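Local coordinates for teichoic acid biosynthesis protein F (Staphylococcus epidermidis, PDB 3L7I) that is a teichoic acid biosynthesis protein whose modelled part has a two-domain, glycosyltransferase-like fold of the GT-B kind, at residues Asn349-Gly361 / Ala414-Thr427. Sequence-based numbering, arbitrary orientation.
Sequences NVKPKTIVFESFG and AYSEASHWVSNART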
loop_
_atom_site.group_PDB
_atom_site.type_symbol
_atom_site.label_atom_id
_atom_site.label_comp_id
_atom_site.label_asym_id
_atom_site.label_seq_id
_atom_site.Cartn_x
_atom_site.Cartn_y
_atom_site.Cartn_z
ATOM N N ASN A 349 7.959 24.193 -15.398
ATOM C CA ASN A 349 9.187 23.610 -15.929
ATOM C C ASN A 349 9.575 24.201 -17.273
ATOM O O ASN A 349 10.701 24.020 -17.746
ATOM C CB ASN A 349 9.050 22.097 -16.078
ATOM C CG ASN A 349 8.764 21.402 -14.767
ATOM O OD1 ASN A 349 8.501 20.196 -14.744
ATOM N ND2 ASN A 349 8.813 22.149 -13.665
ATOM N N VAL A 350 8.625 24.903 -17.882
ATOM C CA VAL A 350 8.772 25.377 -19.252
ATOM C C VAL A 350 9.788 26.506 -19.397
ATOM O O VAL A 350 9.576 27.610 -18.915
ATOM C CB VAL A 350 7.415 25.848 -19.826
ATOM C CG1 VAL A 350 7.623 26.604 -21.114
ATOM C CG2 VAL A 350 6.484 24.674 -20.040
ATOM N N LYS A 351 10.893 26.220 -20.065
ATOM C CA LYS A 351 11.836 27.254 -20.442
ATOM C C LYS A 351 11.457 27.789 -21.826
ATOM O O LYS A 351 11.585 27.066 -22.810
ATOM C CB LYS A 351 13.236 26.657 -20.502
ATOM C CG LYS A 351 13.708 25.978 -19.223
ATOM C CD LYS A 351 14.922 25.118 -19.521
ATOM C CE LYS A 351 15.895 25.045 -18.362
ATOM N NZ LYS A 351 17.021 24.122 -18.721
ATOM N N PRO A 352 10.993 29.055 -21.914
ATOM C CA PRO A 352 10.561 29.604 -23.209
ATOM C C PRO A 352 11.538 29.411 -24.379
ATOM O O PRO A 352 11.062 29.298 -25.491
ATOM C CB PRO A 352 10.352 31.089 -22.907
ATOM C CG PRO A 352 9.947 31.107 -21.478
ATOM C CD PRO A 352 10.739 30.001 -20.810
ATOM N N LYS A 353 12.849 29.351 -24.170
ATOM C CA LYS A 353 13.730 29.213 -25.331
ATOM C C LYS A 353 14.155 27.786 -25.708
ATOM O O LYS A 353 15.132 27.603 -26.440
ATOM C CB LYS A 353 14.933 30.144 -25.243
ATOM C CG LYS A 353 15.659 30.125 -23.928
ATOM C CD LYS A 353 16.892 31.043 -23.988
ATOM C CE LYS A 353 16.527 32.484 -24.314
ATOM N NZ LYS A 353 17.728 33.371 -24.238
ATOM N N THR A 354 13.404 26.790 -25.240
ATOM C CA THR A 354 13.651 25.389 -25.587
ATOM C C THR A 354 12.642 24.908 -26.632
ATOM O O THR A 354 11.440 25.093 -26.466
ATOM C CB THR A 354 13.569 24.439 -24.334
ATOM O OG1 THR A 354 14.719 24.609 -23.491
ATOM C CG2 THR A 354 13.490 22.975 -24.758
ATOM N N ILE A 355 13.130 24.263 -27.687
ATOM C CA ILE A 355 12.263 23.704 -28.723
ATOM C C ILE A 355 12.607 22.223 -29.014
ATOM O O ILE A 355 13.782 21.885 -29.176
ATOM C CB ILE A 355 12.407 24.547 -30.003
ATOM C CG1 ILE A 355 12.290 26.029 -29.659
ATOM C CG2 ILE A 355 11.391 24.145 -31.088
ATOM C CD1 ILE A 355 12.844 26.922 -30.749
ATOM N N VAL A 356 11.604 21.343 -29.058
ATOM C CA VAL A 356 11.829 19.941 -29.469
ATOM C C VAL A 356 11.381 19.646 -30.884
ATOM O O VAL A 356 10.334 20.124 -31.315
ATOM C CB VAL A 356 11.091 18.897 -28.591
ATOM C CG1 VAL A 356 12.041 17.854 -28.053
ATOM C CG2 VAL A 356 10.269 19.550 -27.489
ATOM N N PHE A 357 12.151 18.811 -31.580
ATOM C CA PHE A 357 11.820 18.360 -32.930
ATOM C C PHE A 357 11.784 16.850 -32.981
ATOM O O PHE A 357 12.574 16.181 -32.314
ATOM C CB PHE A 357 12.860 18.853 -33.932
ATOM C CG PHE A 357 12.892 20.331 -34.070
ATOM C CD1 PHE A 357 12.451 20.942 -35.223
ATOM C CD2 PHE A 357 13.333 21.118 -33.028
ATOM C CE1 PHE A 357 12.466 22.322 -35.341
ATOM C CE2 PHE A 357 13.351 22.490 -33.137
ATOM C CZ PHE A 357 12.921 23.097 -34.297
ATOM N N GLU A 358 10.875 16.305 -33.777
ATOM C CA GLU A 358 10.871 14.879 -33.995
ATOM C C GLU A 358 10.168 14.641 -35.296
ATOM O O GLU A 358 9.091 15.161 -35.524
ATOM C CB GLU A 358 10.132 14.203 -32.861
ATOM C CG GLU A 358 10.280 12.709 -32.764
ATOM C CD GLU A 358 9.298 12.129 -31.732
ATOM O OE1 GLU A 358 9.697 11.281 -30.876
ATOM O OE2 GLU A 358 8.107 12.555 -31.765
ATOM N N SER A 359 10.789 13.892 -36.186
ATOM C CA SER A 359 10.063 13.471 -37.372
ATOM C C SER A 359 9.852 11.975 -37.398
ATOM O O SER A 359 10.679 11.202 -36.920
ATOM C CB SER A 359 10.713 13.936 -38.662
ATOM O OG SER A 359 12.015 13.435 -38.786
ATOM N N PHE A 360 8.696 11.600 -37.937
ATOM C CA PHE A 360 8.214 10.224 -37.936
ATOM C C PHE A 360 8.426 9.430 -36.640
ATOM O O PHE A 360 8.918 8.313 -36.651
ATOM C CB PHE A 360 8.754 9.526 -39.156
ATOM C CG PHE A 360 8.390 10.235 -40.413
ATOM C CD1 PHE A 360 7.052 10.340 -40.788
ATOM C CD2 PHE A 360 9.370 10.833 -41.207
ATOM C CE1 PHE A 360 6.691 10.990 -41.943
ATOM C CE2 PHE A 360 9.026 11.500 -42.379
ATOM C CZ PHE A 360 7.684 11.578 -42.755
ATOM N N GLY A 361 8.036 10.037 -35.529
ATOM C CA GLY A 361 8.129 9.374 -34.251
ATOM C C GLY A 361 9.560 8.994 -33.942
ATOM O O GLY A 361 9.821 7.980 -33.284
ATOM N N ALA A 414 12.970 17.150 -21.788
ATOM C CA ALA A 414 12.898 17.978 -22.977
ATOM C C ALA A 414 11.452 18.332 -23.240
ATOM O O ALA A 414 11.114 19.500 -23.421
ATOM C CB ALA A 414 13.522 17.266 -24.181
ATOM N N TYR A 415 10.587 17.328 -23.228
ATOM C CA TYR A 415 9.171 17.573 -23.490
ATOM C C TYR A 415 8.435 18.373 -22.393
ATOM O O TYR A 415 7.522 19.153 -22.683
ATOM C CB TYR A 415 8.450 16.267 -23.819
ATOM C CG TYR A 415 8.650 15.917 -25.252
ATOM C CD1 TYR A 415 7.895 16.536 -26.234
ATOM C CD2 TYR A 415 9.626 15.017 -25.630
ATOM C CE1 TYR A 415 8.088 16.251 -27.531
ATOM C CE2 TYR A 415 9.832 14.727 -26.922
ATOM C CZ TYR A 415 9.062 15.347 -27.875
ATOM O OH TYR A 415 9.262 15.056 -29.198
ATOM N N SER A 416 8.831 18.175 -21.140
ATOM C CA SER A 416 8.333 19.003 -20.069
ATOM C C SER A 416 8.858 20.435 -20.194
ATOM O O SER A 416 8.126 21.402 -19.953
ATOM C CB SER A 416 8.770 18.426 -18.735
ATOM O OG SER A 416 8.292 19.235 -17.666
ATOM N N GLU A 417 10.126 20.573 -20.568
ATOM C CA GLU A 417 10.769 21.881 -20.537
ATOM C C GLU A 417 10.452 22.747 -21.738
ATOM O O GLU A 417 10.593 23.957 -21.674
ATOM C CB GLU A 417 12.286 21.751 -20.393
ATOM C CG GLU A 417 12.753 21.380 -18.988
ATOM C CD GLU A 417 14.272 21.357 -18.859
ATOM O OE1 GLU A 417 14.944 22.149 -19.563
ATOM O OE2 GLU A 417 14.789 20.545 -18.053
ATOM N N ALA A 418 10.013 22.142 -22.835
ATOM C CA ALA A 418 9.894 22.897 -24.086
ATOM C C ALA A 418 8.685 23.832 -24.156
ATOM O O ALA A 418 7.590 23.506 -23.702
ATOM C CB ALA A 418 9.919 21.964 -25.278
ATOM N N SER A 419 8.899 25.000 -24.747
ATOM C CA SER A 419 7.807 25.931 -24.975
ATOM C C SER A 419 7.137 25.586 -26.292
ATOM O O SER A 419 5.981 25.950 -26.520
ATOM C CB SER A 419 8.333 27.359 -25.040
ATOM O OG SER A 419 9.116 27.514 -26.206
ATOM N N HIS A 420 7.877 24.881 -27.149
ATOM C CA HIS A 420 7.380 24.475 -28.458
ATOM C C HIS A 420 7.738 23.050 -28.876
ATOM O O HIS A 420 8.925 22.669 -28.867
ATOM C CB HIS A 420 7.876 25.441 -29.522
ATOM C CG HIS A 420 7.157 26.743 -29.511
ATOM N ND1 HIS A 420 7.463 27.750 -28.623
ATOM C CD2 HIS A 420 6.127 27.198 -30.264
ATOM C CE1 HIS A 420 6.662 28.780 -28.839
ATOM N NE2 HIS A 420 5.844 28.470 -29.830
ATOM N N TRP A 421 6.699 22.281 -29.242
ATOM C CA TRP A 421 6.846 20.980 -29.920
ATOM C C TRP A 421 6.676 21.096 -31.449
ATOM O O TRP A 421 5.668 21.616 -31.957
ATOM C CB TRP A 421 5.827 19.947 -29.419
ATOM C CG TRP A 421 5.783 19.695 -27.974
ATOM C CD1 TRP A 421 6.619 20.190 -27.026
ATOM C CD2 TRP A 421 4.854 18.857 -27.296
ATOM N NE1 TRP A 421 6.252 19.730 -25.785
ATOM C CE2 TRP A 421 5.171 18.905 -25.929
ATOM C CE3 TRP A 421 3.766 18.087 -27.710
ATOM C CZ2 TRP A 421 4.449 18.208 -24.976
ATOM C CZ3 TRP A 421 3.048 17.391 -26.767
ATOM C CH2 TRP A 421 3.394 17.451 -25.415
ATOM N N VAL A 422 7.663 20.596 -32.178
ATOM C CA VAL A 422 7.600 20.562 -33.628
ATOM C C VAL A 422 7.659 19.129 -34.102
ATOM O O VAL A 422 8.626 18.397 -33.811
ATOM C CB VAL A 422 8.770 21.281 -34.214
ATOM C CG1 VAL A 422 8.856 20.972 -35.660
ATOM C CG2 VAL A 422 8.601 22.767 -33.989
ATOM N N SER A 423 6.607 18.702 -34.800
ATOM C CA SER A 423 6.652 17.409 -35.478
ATOM C C SER A 423 5.649 17.181 -36.621
ATOM O O SER A 423 4.728 17.974 -36.860
ATOM C CB SER A 423 6.637 16.248 -34.463
ATOM O OG SER A 423 5.353 16.015 -33.919
ATOM N N ASN A 424 5.865 16.068 -37.312
ATOM C CA ASN A 424 5.158 15.735 -38.527
ATOM C C ASN A 424 4.407 14.412 -38.377
ATOM O O ASN A 424 4.042 13.772 -39.374
ATOM C CB ASN A 424 6.156 15.595 -39.655
ATOM C CG ASN A 424 7.052 14.405 -39.456
ATOM O OD1 ASN A 424 7.192 13.915 -38.342
ATOM N ND2 ASN A 424 7.650 13.917 -40.533
ATOM N N ALA A 425 4.171 13.987 -37.140
ATOM C CA ALA A 425 3.393 12.773 -36.927
ATOM C C ALA A 425 2.832 12.828 -35.539
ATOM O O ALA A 425 3.216 13.688 -34.752
ATOM C CB ALA A 425 4.242 11.551 -37.111
ATOM N N ARG A 426 1.912 11.926 -35.235
ATOM C CA ARG A 426 1.262 11.935 -33.932
ATOM C C ARG A 426 2.310 11.748 -32.870
ATOM O O ARG A 426 3.178 10.909 -33.043
ATOM C CB ARG A 426 0.240 10.810 -33.845
ATOM C CG ARG A 426 -0.906 11.019 -34.769
ATOM C CD ARG A 426 -1.665 9.754 -34.909
ATOM N NE ARG A 426 -2.262 9.431 -33.640
ATOM C CZ ARG A 426 -2.938 8.324 -33.408
ATOM N NH1 ARG A 426 -3.081 7.451 -34.390
ATOM N NH2 ARG A 426 -3.457 8.109 -32.195
ATOM N N THR A 427 2.259 12.533 -31.793
ATOM C CA THR A 427 3.157 12.266 -30.673
ATOM C C THR A 427 2.353 11.648 -29.537
ATOM O O THR A 427 1.177 11.951 -29.387
ATOM C CB THR A 427 4.029 13.504 -30.218
ATOM O OG1 THR A 427 3.253 14.387 -29.421
ATOM C CG2 THR A 427 4.632 14.276 -31.401
#
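Val356 and Val422 sit on adjacent parallel strands, 354-358 and 420-423, of the seven-stranded Rossmann-like sheet of a GT-B fold; the axes of these short segments are inclined at 18°. The register is fixed by Val356 N giving its hydrogen to His420 O (3.0 Å), Val422 N to Val356 O (2.8 Å) and Glu358 N to Val422 O, each donor lying nearly along the C=O axis. Followed outward, the side chain of Val356 fills the angle between this sheet and helix 409-417: CB comes to 4.1 Å from Tyr415 CE1, CG1 lies over one face of the Tyr415 ring, 22° off its normal, and touches Ala414 CB, while CG2 turns to Ala418 CB and to Trp421 CD1 (3.7 Å). On the other face of the sheet, Val422 CB lies over one face of the Phe357 ring, offset toward its rim, in a CH-pi contact, and CG1, anti to the backbone N (chi1 167°), reaches Phe357 CD1. Ahead of the turn into strand 354-358, Lys351 NZ forms a salt bridge with Glu417 OE1 from above the carboxylate plane; Arg384 makes a second one to that oxygen. Beyond the other end, Asn424 uses both amide atoms: OD1 accepts Phe360 N on a lone pair at 2.8 Å, and ND2 stands 3.1 Å above the plane of the Phe360 ring, over its centre.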